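Local coordinates for aerobic respiration control sensor protein ArcB (Escherichia coli, PDB 2A0B) that relays phosphoryl groups through its histidine-containing phosphotransfer domain, the part described here, to activate the response regulator ArcA in anaerobic repression of the arc modulon, at residues S45-N50 and E102-E107; P88-W93 and G98-E103. One frame throughout, in Å; residues are numbered along the deposited sequence.

Interaction 1: residues S45-N50 and E102-E107; sequences SVLESN and EEMKEE. With ZN (zinc ion), chain B.
E48 and K105 form the polar half of this contact, a long salt bridge with OE2 of E48 3.5 Å from NZ of K105. The two side chains cross at about a right angle. K105 starts with CG anti to its backbone N (chi1 172°) and runs on extended, whereas the bend of E48 at chi2 (-82°) turns its carboxylate toward the flank of the lysine. A lysine suits this exposed margin of the contact, since its methylenes can pack while its ammonium group remains near solvent. OE1 of E102 stands 4.2 Å from OE2 of E48, and the nearby lysine would probably ease the repulsion.

The apolar half is slight but buried. CD1 of L47 and CE of M104 approach to 4.2 Å, a branched and a flexible side chain meeting where the axes of segments 45-50 and 102-107 come no closer than 10.6 Å. E48 and M104 are each modelled in two conformers, and their contacts hold for the one described.

On the metal side, OE2 of E103 and OE2 of E107, one turn apart on the same helix, bind zinc at 2.1 Å and 2.0 Å respectively, with H77 as third protein ligand.

Segments 45-50 of helix 26-52 and 102-107 of helix 93-122 run roughly antiparallel, their directions 152° apart, within the four-helix bundle. L47 and M104 both also touch I66 of helix 56-72, and M104 reaches L78 and I85 of helix 76-85.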
ATOM      1  N   SER A  45       4.093  11.816   1.668  1.00 23.89           N
ATOM      2  CA  SER A  45       4.233  13.222   1.986  1.00 24.88           C
ATOM      3  C   SER A  45       2.945  13.994   1.774  1.00 26.96           C
ATOM      4  O   SER A  45       2.575  14.907   2.532  1.00 26.40           O
ATOM      5  CB  SER A  45       5.404  13.858   1.232  0.50 26.35           C
ATOM      6  OG  SER A  45       6.587  13.133   1.544  0.50 27.88           O
ATOM      7  N   VAL A  46       2.165  13.691   0.725  1.00 25.89           N
ATOM      8  CA  VAL A  46       0.888  14.347   0.494  1.00 27.12           C
ATOM      9  C   VAL A  46      -0.107  13.950   1.583  1.00 24.83           C
ATOM     10  O   VAL A  46      -0.844  14.827   2.046  1.00 27.06           O
ATOM     11  CB  VAL A  46       0.296  14.009  -0.896  1.00 28.54           C
ATOM     12  CG1 VAL A  46      -1.143  14.470  -1.050  1.00 29.70           C
ATOM     13  CG2 VAL A  46       1.200  14.678  -1.944  1.00 28.63           C
ATOM     14  N   LEU A  47      -0.160  12.692   2.010  1.00 24.35           N
ATOM     15  CA  LEU A  47      -1.004  12.268   3.103  1.00 24.30           C
ATOM     16  C   LEU A  47      -0.693  13.131   4.360  1.00 25.83           C
ATOM     17  O   LEU A  47      -1.662  13.620   4.941  1.00 26.96           O
ATOM     18  CB  LEU A  47      -0.820  10.827   3.590  1.00 26.47           C
ATOM     19  CG  LEU A  47      -1.613   9.739   2.898  1.00 27.61           C
ATOM     20  CD1 LEU A  47      -1.151   8.373   3.385  1.00 27.40           C
ATOM     21  CD2 LEU A  47      -3.120   9.943   3.128  1.00 27.43           C
ATOM     22  N   GLU A  48       0.576  13.222   4.657  1.00 26.59           N
ATOM     23  CA  GLU A  48       0.968  13.973   5.874  1.00 27.96           C
ATOM     24  C   GLU A  48       0.613  15.430   5.785  1.00 29.35           C
ATOM     25  O   GLU A  48       0.152  16.005   6.793  1.00 31.12           O
ATOM     26  CB  GLU A  48       2.480  13.879   6.095  0.50 29.52           C
ATOM     27  CG  GLU A  48       3.030  12.493   6.276  0.50 31.14           C
ATOM     28  CD  GLU A  48       2.880  11.944   7.674  0.50 33.78           C
ATOM     29  OE1 GLU A  48       1.974  12.368   8.415  0.50 34.77           O
ATOM     30  OE2 GLU A  48       3.722  11.091   8.012  0.50 35.04           O
ATOM     31  N   SER A  49       0.827  16.069   4.634  1.00 29.72           N
ATOM     32  CA  SER A  49       0.538  17.506   4.560  1.00 31.71           C
ATOM     33  C   SER A  49      -0.963  17.721   4.666  1.00 32.54           C
ATOM     34  O   SER A  49      -1.438  18.608   5.403  1.00 32.11           O
ATOM     35  CB  SER A  49       1.247  18.157   3.392  1.00 35.35           C
ATOM     36  OG  SER A  49       0.648  17.808   2.172  1.00 39.35           O
ATOM     37  N   ASN A  50      -1.768  16.810   4.104  1.00 30.05           N
ATOM     38  CA  ASN A  50      -3.218  16.916   4.235  1.00 31.85           C
ATOM     39  C   ASN A  50      -3.672  16.677   5.683  1.00 31.61           C
ATOM     40  O   ASN A  50      -4.609  17.312   6.193  1.00 32.30           O
ATOM     41  CB  ASN A  50      -3.890  15.924   3.263  1.00 33.03           C
ATOM     42  CG  ASN A  50      -3.967  16.506   1.856  1.00 36.01           C
ATOM     43  OD1 ASN A  50      -3.548  15.904   0.861  1.00 38.84           O
ATOM     44  ND2 ASN A  50      -4.586  17.678   1.734  1.00 37.37           N
ATOM     45  N   GLU A 102       0.710   7.291   9.996  1.00 16.61           N
ATOM     46  CA  GLU A 102       2.044   6.982  10.497  1.00 17.91           C
ATOM     47  C   GLU A 102       2.433   5.536  10.332  1.00 18.49           C
ATOM     48  O   GLU A 102       3.617   5.256  10.055  1.00 19.90           O
ATOM     49  CB  GLU A 102       1.978   7.301  12.035  1.00 19.60           C
ATOM     50  CG  GLU A 102       3.354   7.098  12.657  1.00 23.47           C
ATOM     51  CD  GLU A 102       4.473   7.990  12.206  1.00 25.26           C
ATOM     52  OE1 GLU A 102       4.339   9.114  11.663  1.00 28.20           O
ATOM     53  OE2 GLU A 102       5.613   7.505  12.398  1.00 26.80           O
ATOM     54  N   GLU A 103       1.587   4.557  10.517  1.00 17.81           N
ATOM     55  CA  GLU A 103       1.800   3.154  10.330  1.00 18.02           C
ATOM     56  C   GLU A 103       2.269   2.902   8.853  1.00 19.67           C
ATOM     57  O   GLU A 103       3.284   2.268   8.639  1.00 19.29           O
ATOM     58  CB  GLU A 103       0.545   2.379  10.585  1.00 19.88           C
ATOM     59  CG  GLU A 103       0.773   0.902  10.464  1.00 19.33           C
ATOM     60  CD  GLU A 103      -0.481   0.126  10.646  1.00 20.37           C
ATOM     61  OE1 GLU A 103      -1.516   0.591  11.268  1.00 22.63           O
ATOM     62  OE2 GLU A 103      -0.575  -1.051  10.222  1.00 19.93           O
ATOM     63  N   MET A 104       1.479   3.524   7.981  1.00 17.12           N
ATOM     64  CA  MET A 104       1.905   3.424   6.537  1.00 19.24           C
ATOM     65  C   MET A 104       3.272   3.984   6.298  1.00 20.11           C
ATOM     66  O   MET A 104       4.116   3.360   5.617  1.00 19.42           O
ATOM     67  CB  MET A 104       0.922   4.259   5.672  0.50 20.79           C
ATOM     68  CG  MET A 104       1.420   4.244   4.212  0.50 22.36           C
ATOM     69  SD  MET A 104       0.378   3.124   3.223  0.50 25.00           S
ATOM     70  CE  MET A 104      -1.113   4.131   3.326  0.50 19.26           C
ATOM     71  N   LYS A 105       3.607   5.175   6.809  1.00 18.91           N
ATOM     72  CA  LYS A 105       4.855   5.860   6.614  1.00 19.54           C
ATOM     73  C   LYS A 105       6.001   4.972   7.103  1.00 19.52           C
ATOM     74  O   LYS A 105       7.073   4.855   6.483  1.00 20.61           O
ATOM     75  CB  LYS A 105       4.825   7.196   7.360  1.00 21.61           C
ATOM     76  CG  LYS A 105       6.186   7.908   7.368  1.00 25.66           C
ATOM     77  CD  LYS A 105       6.030   9.217   8.147  1.00 31.78           C
ATOM     78  CE  LYS A 105       7.063  10.241   7.696  1.00 36.86           C
ATOM     79  NZ  LYS A 105       7.141  11.388   8.663  1.00 39.94           N
ATOM     80  N   GLU A 106       5.802   4.408   8.296  1.00 18.56           N
ATOM     81  CA  GLU A 106       6.874   3.628   8.907  1.00 20.28           C
ATOM     82  C   GLU A 106       7.109   2.295   8.241  1.00 19.80           C
ATOM     83  O   GLU A 106       8.250   1.799   8.318  1.00 23.35           O
ATOM     84  CB  GLU A 106       6.601   3.329  10.431  1.00 21.41           C
ATOM     85  CG  GLU A 106       6.708   4.606  11.259  1.00 23.56           C
ATOM     86  CD  GLU A 106       6.399   4.369  12.763  1.00 23.78           C
ATOM     87  OE1 GLU A 106       6.474   3.248  13.242  1.00 26.18           O
ATOM     88  OE2 GLU A 106       6.063   5.409  13.345  1.00 26.33           O
ATOM     89  N   GLU A 107       6.123   1.611   7.631  1.00 17.05           N
ATOM     90  CA  GLU A 107       6.297   0.282   7.165  1.00 15.98           C
ATOM     91  C   GLU A 107       6.358   0.095   5.572  1.00 14.66           C
ATOM     92  O   GLU A 107       6.722  -1.066   5.358  1.00 17.54           O
ATOM     93  CB  GLU A 107       5.178  -0.622   7.576  1.00 17.95           C
ATOM     94  CG  GLU A 107       3.871  -0.365   6.793  1.00 20.10           C
ATOM     95  CD  GLU A 107       2.881  -1.376   7.224  1.00 22.81           C
ATOM     96  OE1 GLU A 107       2.954  -2.597   7.093  1.00 25.26           O
ATOM     97  OE2 GLU A 107       1.898  -0.879   7.856  1.00 26.27           O
TER
HETATM   98 ZN    ZN B 800       0.829  -2.086   9.096  1.00 24.08          ZN

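Interaction 2: residues P88-W93 and G98-E103; sequences PDLPAW and GEWIEE. With ZN (zinc ion), chain B.
W93 and W100 make the closest approach between the loop 88-93 and the helical segment 98-103. CD1 of W93 lies 3.9 Å from CZ3 of W100, at the edge of the W100 ring and in its plane, so the outer rim of that indole is what touches. W100 sends its ring across with CG anti to its carbonyl carbon (chi1 -69°), and the breadth of a tryptophan lets it span a gap where the nearest backbones, W93 and G98, have their CA atoms 8.9 Å apart.

This edge contact is the tight part, and Q84 and I85 of helix 76-85 also touch W100. The buried W93 is held from its own side: CB of P88 sits 3.9 Å above the plane of its ring, over the centre, a CH-pi type of packing for which a rigid proline is well suited. Its NE1 is satisfied by the carbonyl oxygen of I85, while K56 and I59 of helix 56-72 also pack against the indole.

Toward the outer side the contact thins. CD1 of L90 comes only to 4.1 Å from CH2 of W100, and A92 brings its carbonyl oxygen to 4.4 Å from CH2 of W100, its methyl pointing the same general way but staying farther off. These partly exposed residues belong to a type I beta turn from L90 to W93, closed by a hydrogen bond from N of W93 to O of L90; P91, whose ring restricts phi, suits its second position.

The arrangement is a turn leading into a helix and packed back against that helix's first turns, here at the connection between helices 76-85 and 93-122 of the HPt four-helix bundle.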
ATOM      1  N   PRO A  88     -14.095   7.557   5.763  1.00 20.98           N
ATOM      2  CA  PRO A  88     -14.485   8.470   6.863  1.00 21.73           C
ATOM      3  C   PRO A  88     -15.822   8.071   7.434  1.00 23.51           C
ATOM      4  O   PRO A  88     -16.175   8.600   8.513  1.00 24.07           O
ATOM      5  CB  PRO A  88     -14.447   9.866   6.309  1.00 23.28           C
ATOM      6  CG  PRO A  88     -14.635   9.678   4.826  1.00 25.75           C
ATOM      7  CD  PRO A  88     -14.018   8.353   4.508  1.00 23.56           C
ATOM      8  N   ASP A  89     -16.552   7.108   6.900  1.00 22.50           N
ATOM      9  CA  ASP A  89     -17.763   6.557   7.444  1.00 24.56           C
ATOM     10  C   ASP A  89     -17.504   5.695   8.679  1.00 24.11           C
ATOM     11  O   ASP A  89     -18.422   5.351   9.427  1.00 27.83           O
ATOM     12  CB  ASP A  89     -18.492   5.699   6.388  1.00 24.11           C
ATOM     13  CG  ASP A  89     -17.595   4.630   5.748  1.00 24.45           C
ATOM     14  OD1 ASP A  89     -16.696   5.017   4.990  1.00 24.72           O
ATOM     15  OD2 ASP A  89     -17.805   3.436   5.943  1.00 28.70           O
ATOM     16  N   LEU A  90     -16.265   5.254   8.902  1.00 22.65           N
ATOM     17  CA  LEU A  90     -15.947   4.365  10.008  1.00 23.53           C
ATOM     18  C   LEU A  90     -15.981   5.183  11.311  1.00 22.61           C
ATOM     19  O   LEU A  90     -15.513   6.283  11.334  1.00 23.17           O
ATOM     20  CB  LEU A  90     -14.491   3.859   9.789  1.00 24.15           C
ATOM     21  CG  LEU A  90     -14.295   2.836   8.662  1.00 26.69           C
ATOM     22  CD1 LEU A  90     -12.794   2.534   8.499  1.00 25.69           C
ATOM     23  CD2 LEU A  90     -15.052   1.562   8.845  1.00 26.03           C
ATOM     24  N   PRO A  91     -16.615   4.589  12.303  1.00 25.16           N
ATOM     25  CA  PRO A  91     -16.657   5.290  13.619  1.00 26.78           C
ATOM     26  C   PRO A  91     -15.285   5.686  14.148  1.00 25.55           C
ATOM     27  O   PRO A  91     -15.126   6.733  14.805  1.00 28.16           O
ATOM     28  CB  PRO A  91     -17.251   4.223  14.522  1.00 28.13           C
ATOM     29  CG  PRO A  91     -17.988   3.263  13.672  1.00 29.81           C
ATOM     30  CD  PRO A  91     -17.269   3.290  12.324  1.00 26.53           C
ATOM     31  N   ALA A  92     -14.267   4.853  13.940  1.00 25.08           N
ATOM     32  CA  ALA A  92     -12.913   5.143  14.439  1.00 22.88           C
ATOM     33  C   ALA A  92     -12.078   6.042  13.571  1.00 22.41           C
ATOM     34  O   ALA A  92     -10.933   6.392  13.797  1.00 21.35           O
ATOM     35  CB  ALA A  92     -12.193   3.815  14.614  1.00 25.28           C
ATOM     36  N   TRP A  93     -12.581   6.507  12.369  1.00 18.77           N
ATOM     37  CA  TRP A  93     -11.764   7.275  11.464  1.00 18.70           C
ATOM     38  C   TRP A  93     -11.077   8.502  12.003  1.00 18.91           C
ATOM     39  O   TRP A  93      -9.897   8.743  11.904  1.00 18.82           O
ATOM     40  CB  TRP A  93     -12.577   7.642  10.153  1.00 19.67           C
ATOM     41  CG  TRP A  93     -11.746   8.231   9.050  1.00 18.89           C
ATOM     42  CD1 TRP A  93     -11.138   7.466   8.035  1.00 19.98           C
ATOM     43  CD2 TRP A  93     -11.400   9.563   8.786  1.00 19.09           C
ATOM     44  NE1 TRP A  93     -10.503   8.343   7.206  1.00 20.11           N
ATOM     45  CE2 TRP A  93     -10.596   9.636   7.584  1.00 20.24           C
ATOM     46  CE3 TRP A  93     -11.678  10.801   9.399  1.00 21.73           C
ATOM     47  CZ2 TRP A  93     -10.130  10.833   7.102  1.00 20.70           C
ATOM     48  CZ3 TRP A  93     -11.191  11.977   8.885  1.00 21.59           C
ATOM     49  CH2 TRP A  93     -10.386  12.023   7.732  1.00 23.37           C
ATOM     50  N   GLY A  98      -4.713   9.480  11.744  1.00 19.29           N
ATOM     51  CA  GLY A  98      -3.296   9.884  11.851  1.00 20.44           C
ATOM     52  C   GLY A  98      -2.462   8.633  12.231  1.00 18.60           C
ATOM     53  O   GLY A  98      -1.297   8.641  11.764  1.00 21.04           O
ATOM     54  N   GLU A  99      -2.905   7.691  13.003  1.00 19.28           N
ATOM     55  CA  GLU A  99      -2.182   6.486  13.367  1.00 20.97           C
ATOM     56  C   GLU A  99      -2.003   5.617  12.075  1.00 19.37           C
ATOM     57  O   GLU A  99      -0.885   5.147  11.855  1.00 19.05           O
ATOM     58  CB  GLU A  99      -2.808   5.626  14.440  1.00 25.29           C
ATOM     59  CG  GLU A  99      -1.886   4.504  14.922  1.00 35.08           C
ATOM     60  CD  GLU A  99      -1.745   4.383  16.425  1.00 40.84           C
ATOM     61  OE1 GLU A  99      -2.131   5.320  17.177  1.00 44.98           O
ATOM     62  OE2 GLU A  99      -1.296   3.341  16.974  1.00 43.62           O
ATOM     63  N   TRP A 100      -3.095   5.528  11.300  1.00 18.79           N
ATOM     64  CA  TRP A 100      -2.890   4.684  10.068  1.00 17.05           C
ATOM     65  C   TRP A 100      -1.956   5.362   9.137  1.00 16.57           C
ATOM     66  O   TRP A 100      -1.176   4.578   8.488  1.00 17.46           O
ATOM     67  CB  TRP A 100      -4.289   4.588   9.433  1.00 16.98           C
ATOM     68  CG  TRP A 100      -5.274   3.773  10.195  1.00 19.04           C
ATOM     69  CD1 TRP A 100      -5.086   2.764  11.068  1.00 20.68           C
ATOM     70  CD2 TRP A 100      -6.704   3.986  10.166  1.00 18.67           C
ATOM     71  NE1 TRP A 100      -6.275   2.275  11.546  1.00 22.09           N
ATOM     72  CE2 TRP A 100      -7.284   3.042  11.003  1.00 19.49           C
ATOM     73  CE3 TRP A 100      -7.492   4.881   9.428  1.00 19.87           C
ATOM     74  CZ2 TRP A 100      -8.668   2.922  11.193  1.00 22.52           C
ATOM     75  CZ3 TRP A 100      -8.875   4.786   9.659  1.00 19.30           C
ATOM     76  CH2 TRP A 100      -9.425   3.835  10.497  1.00 20.12           C
ATOM     77  N   ILE A 101      -1.883   6.645   8.987  1.00 15.12           N
ATOM     78  CA  ILE A 101      -0.943   7.370   8.158  1.00 15.56           C
ATOM     79  C   ILE A 101       0.458   7.064   8.640  1.00 18.59           C
ATOM     80  O   ILE A 101       1.399   6.767   7.943  1.00 18.20           O
ATOM     81  CB  ILE A 101      -1.263   8.839   8.011  1.00 18.54           C
ATOM     82  CG1 ILE A 101      -2.622   8.964   7.234  1.00 19.86           C
ATOM     83  CG2 ILE A 101      -0.087   9.609   7.449  1.00 19.20           C
ATOM     84  CD1 ILE A 101      -3.086  10.428   7.212  1.00 21.30           C
ATOM     85  N   GLU A 102       0.710   7.291   9.996  1.00 16.61           N
ATOM     86  CA  GLU A 102       2.044   6.982  10.497  1.00 17.91           C
ATOM     87  C   GLU A 102       2.433   5.536  10.332  1.00 18.49           C
ATOM     88  O   GLU A 102       3.617   5.256  10.055  1.00 19.90           O
ATOM     89  CB  GLU A 102       1.978   7.301  12.035  1.00 19.60           C
ATOM     90  CG  GLU A 102       3.354   7.098  12.657  1.00 23.47           C
ATOM     91  CD  GLU A 102       4.473   7.990  12.206  1.00 25.26           C
ATOM     92  OE1 GLU A 102       4.339   9.114  11.663  1.00 28.20           O
ATOM     93  OE2 GLU A 102       5.613   7.505  12.398  1.00 26.80           O
ATOM     94  N   GLU A 103       1.587   4.557  10.517  1.00 17.81           N
ATOM     95  CA  GLU A 103       1.800   3.154  10.330  1.00 18.02           C
ATOM     96  C   GLU A 103       2.269   2.902   8.853  1.00 19.67           C
ATOM     97  O   GLU A 103       3.284   2.268   8.639  1.00 19.29           O
ATOM     98  CB  GLU A 103       0.545   2.379  10.585  1.00 19.88           C
ATOM     99  CG  GLU A 103       0.773   0.902  10.464  1.00 19.33           C
ATOM    100  CD  GLU A 103      -0.481   0.126  10.646  1.00 20.37           C
ATOM    101  OE1 GLU A 103      -1.516   0.591  11.268  1.00 22.63           O
ATOM    102  OE2 GLU A 103      -0.575  -1.051  10.222  1.00 19.93           O
TER
HETATM  103 ZN    ZN B 800       0.829  -2.086   9.096  1.00 24.08          ZN

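From the N terminus, the chain first supplies 45-50, near the end of helix 26-52. It then passes through helices 56-72 and 76-85 before 102-107 on helix 93-122 closes the long loop of interaction 1. Interaction 2 is local: 88-93 follows helix 76-85, and after four helical residues 98-103 completes it. Its loop starts within that of interaction 1 and ends on the same helix, the two sharing E102 and E103. Packing of I101 against L47 and E48 joins them directly. Together they tie helix 93-122 to helix 26-52 and to the turn that leads into helix 93-122 itself, while the zinc ion, bound through E103, touches both.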